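Local coordinates for capsid protein (Bocavirus gorilla/GBoV1/2009, PDB 7LNK) that builds the T=1 icosahedral capsid of a parvovirus from sixty copies of itself, a shell that presumably encloses the single-stranded DNA genome, at residues I44-P47 with K53-R56; E166-D171 with A183-M188; W140-M145 with Q329-T334; H124-C127 with A132-N135. One frame throughout, in Å; residues are numbered along the deposited sequence.

Contact 1 (I44-P47 with K53-R56); sequences IINP and KSQR
Ile-44, Ile-45 and Gln-55 bury the most surface where the antiparallel chains 44-47 and 53-56 run side by side. Ile-45 and Gln-55 form a hydrogen-bonded pair: Ile-45 N donates to Gln-55 O at 3.1 Å, and Gln-55 N returns a straighter bond (160°) to Ile-45 O at 3.0 Å. Their side chains leave from the same face, where the CG2 branch of Ile-45 rests on Gln-55 CB at 3.5 Å. With its CG1 branch anti to the backbone N (chi1 -175°), Ile-45 turns the longer arm off the partner strand. The other face carries the non-hydrogen-bonded pair Ile-44 and Arg-56. Here CG1 of Ile-44 lies against Arg-56 CD, and Ile-44 CD1 reaches over one face of the guanidinium, whose arm is bent at chi2 and chi3. Beyond Ile-45 the strand pairing ends, and Pro-47 CD approaches Lys-53 O at 3.6 Å. The contact thus closes the beta hairpin of strands 41-45 and 55-60. Ile-44, Ser-54 and Arg-56 touch Asn-165 of helix 165-168, strand 55-60 continues the pairing to strand 153-160, and Tyr-259 of a second subunit packs on Ile-45 and Pro-47.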
loop_
_atom_site.group_PDB
_atom_site.type_symbol
_atom_site.label_atom_id
_atom_site.label_comp_id
_atom_site.label_asym_id
_atom_site.label_seq_id
_atom_site.Cartn_x
_atom_site.Cartn_y
_atom_site.Cartn_z
ATOM N N ILE A 44 56.297 12.496 104.060
ATOM C CA ILE A 44 56.393 11.269 104.837
ATOM C C ILE A 44 55.591 11.468 106.109
ATOM O O ILE A 44 55.977 12.265 106.972
ATOM C CB ILE A 44 57.846 10.918 105.177
ATOM C CG1 ILE A 44 58.650 10.681 103.909
ATOM C CG2 ILE A 44 57.891 9.675 106.033
ATOM C CD1 ILE A 44 60.121 10.547 104.152
ATOM N N ILE A 45 54.481 10.755 106.236
ATOM C CA ILE A 45 53.748 10.691 107.492
ATOM C C ILE A 45 54.332 9.548 108.308
ATOM O O ILE A 45 54.350 8.394 107.868
ATOM C CB ILE A 45 52.233 10.541 107.269
ATOM C CG1 ILE A 45 51.486 10.602 108.603
ATOM C CG2 ILE A 45 51.887 9.300 106.487
ATOM C CD1 ILE A 45 51.591 11.931 109.305
ATOM N N ASN A 46 54.860 9.881 109.479
ATOM C CA ASN A 46 55.578 8.934 110.326
ATOM C C ASN A 46 55.203 9.227 111.769
ATOM O O ASN A 46 56.003 9.791 112.527
ATOM C CB ASN A 46 57.085 9.037 110.098
ATOM C CG ASN A 46 57.849 7.897 110.721
ATOM O OD1 ASN A 46 57.339 6.787 110.840
ATOM N ND2 ASN A 46 59.086 8.162 111.113
ATOM N N PRO A 47 53.988 8.871 112.181
ATOM C CA PRO A 47 53.542 9.212 113.532
ATOM C C PRO A 47 54.425 8.568 114.587
ATOM O O PRO A 47 54.825 7.410 114.466
ATOM C CB PRO A 47 52.117 8.652 113.580
ATOM C CG PRO A 47 51.691 8.620 112.159
ATOM C CD PRO A 47 52.918 8.223 111.407
ATOM N N LYS A 53 54.783 2.582 111.840
ATOM C CA LYS A 53 54.089 2.582 110.563
ATOM C C LYS A 53 54.263 3.945 109.910
ATOM O O LYS A 53 54.236 4.972 110.593
ATOM C CB LYS A 53 52.610 2.258 110.722
ATOM C CG LYS A 53 51.971 2.094 109.379
ATOM C CD LYS A 53 50.523 1.776 109.436
ATOM C CE LYS A 53 50.002 1.755 108.029
ATOM N NZ LYS A 53 50.648 0.680 107.242
ATOM N N SER A 54 54.445 3.950 108.594
ATOM C CA SER A 54 54.725 5.169 107.856
ATOM C C SER A 54 54.155 5.054 106.453
ATOM O O SER A 54 53.898 3.957 105.956
ATOM C CB SER A 54 56.226 5.435 107.784
ATOM O OG SER A 54 56.764 5.647 109.072
ATOM N N GLN A 55 53.964 6.203 105.816
ATOM C CA GLN A 55 53.537 6.254 104.429
ATOM C C GLN A 55 54.309 7.348 103.710
ATOM O O GLN A 55 54.651 8.374 104.296
ATOM C CB GLN A 55 52.038 6.542 104.284
ATOM C CG GLN A 55 51.078 5.496 104.828
ATOM C CD GLN A 55 51.222 4.148 104.172
ATOM O OE1 GLN A 55 51.480 4.051 102.981
ATOM N NE2 GLN A 55 51.013 3.097 104.942
ATOM N N ARG A 56 54.587 7.110 102.436
ATOM C CA ARG A 56 54.961 8.155 101.496
ATOM C C ARG A 56 53.695 8.623 100.808
ATOM O O ARG A 56 52.868 7.805 100.402
ATOM C CB ARG A 56 55.956 7.650 100.455
ATOM C CG ARG A 56 57.257 7.210 101.031
ATOM C CD ARG A 56 58.021 8.364 101.594
ATOM N NE ARG A 56 58.468 9.312 100.584
ATOM C CZ ARG A 56 59.583 9.156 99.877
ATOM N NH1 ARG A 56 60.339 8.087 100.067
ATOM N NH2 ARG A 56 59.944 10.064 98.983
#

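Contact 2 (E166-D171 with A183-M188); sequences ELADLD and AILYQM
Leu-170 and Leu-185 share a first torsion of -78°, which sets CG beside the backbone N and opposite the carbonyl carbon in each, and from these starting points the two side chains reach toward each other tip to tip. Their CD1 methyls meet at 3.5 Å. Leu-170 leaves helical geometry with a positive phi (55°), a change of chain direction consistent with its side chain reaching Leu-185. The other methyl of Leu-185, CD2, lies on Ala-168 CB at 3.6 Å, so the isobutyl group straddles Ala-168 and Leu-170, with CD1 also near Ala-168 O. One residue earlier on each segment, Leu-167 CD2 and Ile-184 CD1 touch more loosely at 4.2 Å, the two side chains crossing at a slant. Ile-163 touches both Ala-168 and Ile-184. Ile-472 of a third subunit lies against both Leu-170 and Leu-185, while Leu-346 and Met-348 of a second subunit pack on Ile-184 and Leu-167. The carboxylates of Glu-166, Asp-169 and Asp-171 gather beside the joint, near Glu-181; such crowding would probably favour uptake of a proton. Between helix ends 165-168 and 179-186, the side chains that meet are all apolar, with the Ala-168 carbonyl as the polar group beside Leu-185, so the joint depends on shape and exclusion of water rather than on directional bonds.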
loop_
_atom_site.group_PDB
_atom_site.type_symbol
_atom_site.label_atom_id
_atom_site.label_comp_id
_atom_site.label_asym_id
_atom_site.label_seq_id
_atom_site.Cartn_x
_atom_site.Cartn_y
_atom_site.Cartn_z
ATOM N N GLU A 166 58.738 1.833 104.289
ATOM C CA GLU A 166 59.774 1.115 105.024
ATOM C C GLU A 166 60.724 0.399 104.073
ATOM O O GLU A 166 61.878 0.123 104.421
ATOM C CB GLU A 166 59.142 0.128 106.005
ATOM C CG GLU A 166 60.142 -0.588 106.897
ATOM C CD GLU A 166 60.849 0.344 107.868
ATOM O OE1 GLU A 166 60.374 1.476 108.077
ATOM O OE2 GLU A 166 61.899 -0.044 108.413
ATOM N N LEU A 167 60.257 0.103 102.864
ATOM C CA LEU A 167 61.133 -0.439 101.835
ATOM C C LEU A 167 62.008 0.640 101.218
ATOM O O LEU A 167 63.091 0.349 100.708
ATOM C CB LEU A 167 60.297 -1.124 100.760
ATOM C CG LEU A 167 59.992 -2.612 100.874
ATOM C CD1 LEU A 167 59.236 -2.961 102.123
ATOM C CD2 LEU A 167 59.171 -2.984 99.668
ATOM N N ALA A 168 61.524 1.873 101.180
ATOM C CA ALA A 168 62.248 2.983 100.574
ATOM C C ALA A 168 62.967 3.872 101.582
ATOM O O ALA A 168 63.555 4.878 101.196
ATOM C CB ALA A 168 61.305 3.832 99.734
ATOM N N ASP A 169 62.901 3.568 102.871
ATOM C CA ASP A 169 63.241 4.613 103.829
ATOM C C ASP A 169 64.736 4.772 104.075
ATOM O O ASP A 169 65.114 5.674 104.828
ATOM C CB ASP A 169 62.517 4.383 105.158
ATOM C CG ASP A 169 62.848 3.061 105.786
ATOM O OD1 ASP A 169 63.535 2.237 105.149
ATOM O OD2 ASP A 169 62.430 2.849 106.940
ATOM N N LEU A 170 65.587 3.953 103.459
ATOM C CA LEU A 170 67.038 4.112 103.566
ATOM C C LEU A 170 67.499 4.133 105.017
ATOM O O LEU A 170 68.248 5.008 105.450
ATOM C CB LEU A 170 67.514 5.356 102.818
ATOM C CG LEU A 170 67.652 5.296 101.292
ATOM C CD1 LEU A 170 66.614 4.473 100.566
ATOM C CD2 LEU A 170 67.808 6.688 100.706
ATOM N N ASP A 171 67.056 3.136 105.764
ATOM C CA ASP A 171 67.466 2.952 107.140
ATOM C C ASP A 171 68.332 1.707 107.239
ATOM O O ASP A 171 68.222 0.783 106.432
ATOM C CB ASP A 171 66.250 2.856 108.069
ATOM C CG ASP A 171 65.308 1.732 107.694
ATOM O OD1 ASP A 171 65.515 1.078 106.656
ATOM O OD2 ASP A 171 64.340 1.506 108.445
ATOM N N ALA A 183 67.465 0.840 95.198
ATOM C CA ALA A 183 66.917 0.445 93.908
ATOM C C ALA A 183 65.410 0.629 93.878
ATOM O O ALA A 183 64.818 0.843 92.817
ATOM C CB ALA A 183 67.287 -1.004 93.607
ATOM N N ILE A 184 64.766 0.549 95.038
ATOM C CA ILE A 184 63.322 0.729 95.084
ATOM C C ILE A 184 62.964 2.210 95.033
ATOM O O ILE A 184 61.907 2.581 94.517
ATOM C CB ILE A 184 62.737 0.014 96.313
ATOM C CG1 ILE A 184 62.945 -1.486 96.175
ATOM C CG2 ILE A 184 61.258 0.232 96.422
ATOM C CD1 ILE A 184 62.598 -2.257 97.410
ATOM N N LEU A 185 63.835 3.088 95.544
ATOM C CA LEU A 185 63.631 4.514 95.289
ATOM C C LEU A 185 64.013 4.903 93.876
ATOM O O LEU A 185 63.291 5.669 93.233
ATOM C CB LEU A 185 64.396 5.403 96.259
ATOM C CG LEU A 185 63.895 5.630 97.665
ATOM C CD1 LEU A 185 64.891 6.495 98.352
ATOM C CD2 LEU A 185 62.582 6.359 97.562
ATOM N N TYR A 186 65.160 4.429 93.386
ATOM C CA TYR A 186 65.606 4.851 92.065
ATOM C C TYR A 186 64.504 4.681 91.040
ATOM O O TYR A 186 64.391 5.475 90.103
ATOM C CB TYR A 186 66.856 4.096 91.630
ATOM C CG TYR A 186 68.080 4.433 92.430
ATOM C CD1 TYR A 186 68.291 5.718 92.886
ATOM C CD2 TYR A 186 69.058 3.490 92.665
ATOM C CE1 TYR A 186 69.408 6.038 93.601
ATOM C CE2 TYR A 186 70.184 3.804 93.376
ATOM C CZ TYR A 186 70.353 5.083 93.839
ATOM O OH TYR A 186 71.478 5.411 94.551
ATOM N N GLN A 187 63.674 3.664 91.192
ATOM C CA GLN A 187 62.370 3.714 90.553
ATOM C C GLN A 187 61.269 3.830 91.600
ATOM O O GLN A 187 60.773 2.861 92.161
ATOM C CB GLN A 187 62.215 2.475 89.689
ATOM C CG GLN A 187 62.606 1.228 90.461
ATOM C CD GLN A 187 62.444 -0.031 89.681
ATOM O OE1 GLN A 187 62.246 -0.004 88.474
ATOM N NE2 GLN A 187 62.596 -1.156 90.352
ATOM N N MET A 188 60.849 5.071 91.798
ATOM C CA MET A 188 59.592 5.403 92.423
ATOM C C MET A 188 58.807 6.250 91.447
ATOM O O MET A 188 59.260 7.355 91.124
ATOM C CB MET A 188 59.806 6.138 93.736
ATOM C CG MET A 188 58.529 6.612 94.381
ATOM S SD MET A 188 58.776 7.300 96.020
ATOM C CE MET A 188 59.635 8.806 95.654
#

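Contact 3 (W140-M145 with Q329-T334); sequences WDEDVM and QTPEDT
Glu-142 lays its carboxylate beside the ring of Pro-331, and this is nearly the whole of the direct meeting. OE1 comes to 3.4 Å from Pro-331 CB, while OE2 stands 3.5 Å from Pro-331 CA, so both oxygens border the same proline. The acid gets there on an arm that is extended beyond CG, with chi1 at -67° placing CG beside the backbone N. Its polar demand is met by another chain: OE2 forms a salt bridge with Arg-255 of a second subunit. That same guanidinium donates through NH2 to the backbone oxygens Thr-330 O and Asp-333 O, so one arginine of the neighbour grips the acid and the loop it leans on.

Further out, the proline is held by a type I beta turn from Thr-330 to Asp-333, closed by Asp-333 N to Thr-330 O at 3.2 Å. The Asp-333 side chain folds back over this turn; its OD2 accepts Thr-330 N at 3.0 Å, the N-H arriving from above the carboxylate plane (59° out of it), and takes a weak bond from Gln-329 N. On the opposite segment, Asp-143 OD2 is bonded by Tyr-64 OH and Asp-143 O by Trp-153 NE1, which fix the loop behind Glu-142. Trp-140 stacks edge-to-face with His-385. Two loops of one chain are thus joined at a subunit boundary: that between strands 123-128 and 153-160, and part of the long GH loop that parvovirus capsid proteins insert in their jelly roll.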
loop_
_atom_site.group_PDB
_atom_site.type_symbol
_atom_site.label_atom_id
_atom_site.label_comp_id
_atom_site.label_asym_id
_atom_site.label_seq_id
_atom_site.Cartn_x
_atom_site.Cartn_y
_atom_site.Cartn_z
ATOM N N TRP A 140 35.024 3.209 101.535
ATOM C CA TRP A 140 34.714 3.731 102.859
ATOM C C TRP A 140 35.383 5.064 103.148
ATOM O O TRP A 140 35.592 5.398 104.313
ATOM C CB TRP A 140 35.095 2.739 103.958
ATOM C CG TRP A 140 34.345 1.464 103.878
ATOM C CD1 TRP A 140 34.769 0.306 103.311
ATOM C CD2 TRP A 140 33.020 1.219 104.344
ATOM N NE1 TRP A 140 33.803 -0.653 103.412
ATOM C CE2 TRP A 140 32.714 -0.116 104.042
ATOM C CE3 TRP A 140 32.064 1.998 104.997
ATOM C CZ2 TRP A 140 31.496 -0.689 104.366
ATOM C CZ3 TRP A 140 30.855 1.424 105.313
ATOM C CH2 TRP A 140 30.582 0.097 105.000
ATOM N N ASP A 141 35.723 5.834 102.124
ATOM C CA ASP A 141 36.244 7.173 102.333
ATOM C C ASP A 141 35.114 8.155 102.596
ATOM O O ASP A 141 33.977 7.958 102.167
ATOM C CB ASP A 141 37.053 7.630 101.125
ATOM C CG ASP A 141 38.370 6.916 101.008
ATOM O OD1 ASP A 141 38.778 6.264 101.991
ATOM O OD2 ASP A 141 39.008 7.019 99.943
ATOM N N GLU A 142 35.441 9.232 103.299
ATOM C CA GLU A 142 34.478 10.281 103.586
ATOM C C GLU A 142 34.429 11.353 102.510
ATOM O O GLU A 142 33.699 12.334 102.664
ATOM C CB GLU A 142 34.788 10.921 104.935
ATOM C CG GLU A 142 34.566 9.989 106.088
ATOM C CD GLU A 142 34.909 10.611 107.412
ATOM O OE1 GLU A 142 35.502 11.706 107.421
ATOM O OE2 GLU A 142 34.581 10.006 108.450
ATOM N N ASP A 143 35.189 11.193 101.435
ATOM C CA ASP A 143 35.196 12.130 100.324
ATOM C C ASP A 143 33.942 12.053 99.466
ATOM O O ASP A 143 33.791 12.854 98.544
ATOM C CB ASP A 143 36.448 11.904 99.472
ATOM C CG ASP A 143 36.519 10.511 98.884
ATOM O OD1 ASP A 143 35.533 9.762 98.977
ATOM O OD2 ASP A 143 37.575 10.158 98.327
ATOM N N VAL A 144 33.051 11.111 99.744
ATOM C CA VAL A 144 31.965 10.796 98.832
ATOM C C VAL A 144 30.915 11.905 98.834
ATOM O O VAL A 144 30.809 12.699 99.776
ATOM C CB VAL A 144 31.373 9.437 99.245
ATOM C CG1 VAL A 144 30.752 9.556 100.612
ATOM C CG2 VAL A 144 30.396 8.908 98.225
ATOM N N MET A 145 30.140 11.962 97.753
ATOM C CA MET A 145 29.050 12.911 97.601
ATOM C C MET A 145 28.085 12.829 98.783
ATOM O O MET A 145 27.858 11.748 99.330
ATOM C CB MET A 145 28.325 12.629 96.287
ATOM C CG MET A 145 27.103 13.449 96.024
ATOM S SD MET A 145 26.405 13.234 94.379
ATOM C CE MET A 145 25.693 11.605 94.474
ATOM N N GLN A 329 28.988 7.082 111.240
ATOM C CA GLN A 329 27.997 7.549 110.286
ATOM C C GLN A 329 28.290 8.969 109.811
ATOM O O GLN A 329 27.920 9.342 108.694
ATOM C CB GLN A 329 26.610 7.432 110.904
ATOM C CG GLN A 329 25.505 7.633 109.924
ATOM C CD GLN A 329 25.503 6.588 108.842
ATOM O OE1 GLN A 329 25.397 5.404 109.117
ATOM N NE2 GLN A 329 25.620 7.023 107.599
ATOM N N THR A 330 28.955 9.775 110.629
ATOM C CA THR A 330 29.339 11.124 110.247
ATOM C C THR A 330 30.820 11.330 110.512
ATOM O O THR A 330 31.425 10.603 111.305
ATOM C CB THR A 330 28.537 12.195 111.003
ATOM O OG1 THR A 330 28.776 12.085 112.406
ATOM C CG2 THR A 330 27.060 12.035 110.741
ATOM N N PRO A 331 31.440 12.313 109.854
ATOM C CA PRO A 331 32.875 12.546 110.081
ATOM C C PRO A 331 33.203 13.046 111.473
ATOM O O PRO A 331 34.363 12.976 111.889
ATOM C CB PRO A 331 33.221 13.589 109.015
ATOM C CG PRO A 331 32.227 13.372 107.958
ATOM C CD PRO A 331 30.962 13.056 108.678
ATOM N N GLU A 332 32.223 13.565 112.201
ATOM C CA GLU A 332 32.470 14.087 113.536
ATOM C C GLU A 332 32.278 13.045 114.622
ATOM O O GLU A 332 32.416 13.376 115.802
ATOM C CB GLU A 332 31.563 15.283 113.812
ATOM C CG GLU A 332 31.822 16.473 112.912
ATOM C CD GLU A 332 31.073 16.382 111.601
ATOM O OE1 GLU A 332 30.373 15.374 111.382
ATOM O OE2 GLU A 332 31.190 17.316 110.783
ATOM N N ASP A 333 31.966 11.810 114.259
ATOM C CA ASP A 333 31.720 10.779 115.252
ATOM C C ASP A 333 33.030 10.230 115.794
ATOM O O ASP A 333 33.988 10.016 115.051
ATOM C CB ASP A 333 30.892 9.654 114.644
ATOM C CG ASP A 333 29.468 10.062 114.372
ATOM O OD1 ASP A 333 29.028 11.087 114.923
ATOM O OD2 ASP A 333 28.787 9.367 113.597
ATOM N N THR A 334 33.067 10.012 117.106
ATOM C CA THR A 334 34.236 9.470 117.778
ATOM C C THR A 334 33.772 8.509 118.858
ATOM O O THR A 334 32.676 8.643 119.403
ATOM C CB THR A 334 35.104 10.568 118.410
ATOM O OG1 THR A 334 34.319 11.327 119.334
ATOM C CG2 THR A 334 35.679 11.499 117.362
#

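Contact 4 (H124-C127 with A132-N135); sequences HIFC and AYPN
Phe-126 and Tyr-133 are the touching pair, and each sits on an extended backbone: Phe-126 within strand 123-128, and Tyr-133 in the irregular chain that follows it. Between them the chain bends, and 132-135 leaves at roughly a right angle to the strand. Asp-128 braces the bend, its OD1 accepting Ala-132 N and its OD2 accepting Tyr-133 N. The strand is itself fixed by backbone bonds on two flanks, Phe-126 with Phe-417 of strand 415-420 and Ile-125 with Glu-199 of strand 199-201.

From this frame the two aromatic side chains approach across the bend at about a right angle. Phe-126 has CG anti to its backbone N (chi1 172°), which sends the ring out toward the loop that follows the strand. There CZ and CE2 both lie 3.8 Å from Tyr-133 CE2, so the CE2-CZ side of Phe-126 meets Tyr-133 around CE2. The ring planes stand at 89° with centroids 5.8 Å apart, yet the approach is oblique and is an apolar meeting of ring carbons. The phenol does not end in this pair: Tyr-133 OH is hydrogen-bonded to Ser-196 OG, and Phe-126 also touches Ser-196, so this loop residue serves both rings. Lys-457 of a second subunit also packs on Tyr-133.

Along the strand, Ile-125 and Cys-127 point to the other face, where they pack on Phe-209 of strand 207-223 and Ile-416. This alternation, with one face turned inward to a second layer of strands, fits the jelly-roll beta sandwich of parvovirus capsid proteins; here Phe-126, on the face away from Phe-209, meets the start of the loop leading to strand 153-160.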
loop_
_atom_site.group_PDB
_atom_site.type_symbol
_atom_site.label_atom_id
_atom_site.label_comp_id
_atom_site.label_asym_id
_atom_site.label_seq_id
_atom_site.Cartn_x
_atom_site.Cartn_y
_atom_site.Cartn_z
ATOM N N HIS A 124 40.384 23.405 85.752
ATOM C CA HIS A 124 40.813 22.184 85.089
ATOM C C HIS A 124 39.899 21.039 85.489
ATOM O O HIS A 124 39.583 20.879 86.668
ATOM C CB HIS A 124 42.252 21.854 85.471
ATOM C CG HIS A 124 43.241 22.895 85.062
ATOM N ND1 HIS A 124 43.658 23.055 83.762
ATOM C CD2 HIS A 124 43.863 23.859 85.776
ATOM C CE1 HIS A 124 44.524 24.048 83.697
ATOM N NE2 HIS A 124 44.661 24.557 84.906
ATOM N N ILE A 125 39.473 20.248 84.512
ATOM C CA ILE A 125 38.681 19.051 84.758
ATOM C C ILE A 125 39.292 17.905 83.976
ATOM O O ILE A 125 39.442 17.989 82.754
ATOM C CB ILE A 125 37.203 19.238 84.382
ATOM C CG1 ILE A 125 36.532 20.236 85.316
ATOM C CG2 ILE A 125 36.478 17.929 84.473
ATOM C CD1 ILE A 125 36.408 21.603 84.751
ATOM N N PHE A 126 39.643 16.838 84.681
ATOM C CA PHE A 126 40.211 15.657 84.050
ATOM C C PHE A 126 39.559 14.413 84.624
ATOM O O PHE A 126 39.640 14.175 85.830
ATOM C CB PHE A 126 41.723 15.618 84.242
ATOM C CG PHE A 126 42.350 14.351 83.787
ATOM C CD1 PHE A 126 42.493 14.081 82.448
ATOM C CD2 PHE A 126 42.834 13.444 84.703
ATOM C CE1 PHE A 126 43.066 12.914 82.037
ATOM C CE2 PHE A 126 43.417 12.285 84.292
ATOM C CZ PHE A 126 43.532 12.018 82.959
ATOM N N CYS A 127 38.918 13.626 83.772
ATOM C CA CYS A 127 38.453 12.300 84.140
ATOM C C CYS A 127 39.464 11.276 83.663
ATOM O O CYS A 127 39.841 11.270 82.489
ATOM C CB CYS A 127 37.081 11.994 83.541
ATOM S SG CYS A 127 36.389 10.385 84.003
ATOM N N ALA A 132 45.137 5.472 84.221
ATOM C CA ALA A 132 46.533 5.710 83.916
ATOM C C ALA A 132 47.288 6.310 85.084
ATOM O O ALA A 132 48.520 6.355 85.049
ATOM C CB ALA A 132 46.641 6.632 82.707
ATOM N N TYR A 133 46.583 6.768 86.103
ATOM C CA TYR A 133 47.143 7.386 87.287
ATOM C C TYR A 133 46.693 6.615 88.513
ATOM O O TYR A 133 45.695 5.888 88.463
ATOM C CB TYR A 133 46.688 8.844 87.397
ATOM C CG TYR A 133 47.205 9.721 86.295
ATOM C CD1 TYR A 133 48.441 10.326 86.398
ATOM C CD2 TYR A 133 46.460 9.948 85.156
ATOM C CE1 TYR A 133 48.921 11.120 85.403
ATOM C CE2 TYR A 133 46.932 10.746 84.156
ATOM C CZ TYR A 133 48.166 11.332 84.284
ATOM O OH TYR A 133 48.652 12.136 83.290
ATOM N N PRO A 134 47.406 6.738 89.629
ATOM C CA PRO A 134 46.962 6.082 90.859
ATOM C C PRO A 134 45.539 6.481 91.204
ATOM O O PRO A 134 45.162 7.650 91.109
ATOM C CB PRO A 134 47.956 6.594 91.900
ATOM C CG PRO A 134 49.158 6.898 91.123
ATOM C CD PRO A 134 48.693 7.425 89.817
ATOM N N ASN A 135 44.738 5.498 91.594
ATOM C CA ASN A 135 43.328 5.748 91.846
ATOM C C ASN A 135 43.144 6.671 93.039
ATOM O O ASN A 135 43.796 6.514 94.074
ATOM C CB ASN A 135 42.584 4.436 92.063
ATOM C CG ASN A 135 43.113 3.658 93.233
ATOM O OD1 ASN A 135 44.210 3.917 93.715
ATOM N ND2 ASN A 135 42.333 2.705 93.709
#

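How the contacts relate
From the N terminus, contact 1 comes first and closes the short hairpin loop between strands 41-45 and 55-60. Contact 4 follows, closing the short bend after strand 123-128. A few residues later contact 3 opens at 140-145 and closes only at 329-334; the long loop it spans contains contact 2, which joins the ends of helices 165-168 and 179-186. None of the four cross. Contacts 1 and 2 touch in space, Arg-56 lying against Leu-185 and Met-188, so hairpin and helices form one continuous region, and both meet the third subunit. Contact 3 ties two distant loops, about 8 Å from contact 4 at the nearest atoms. All four border the second subunit.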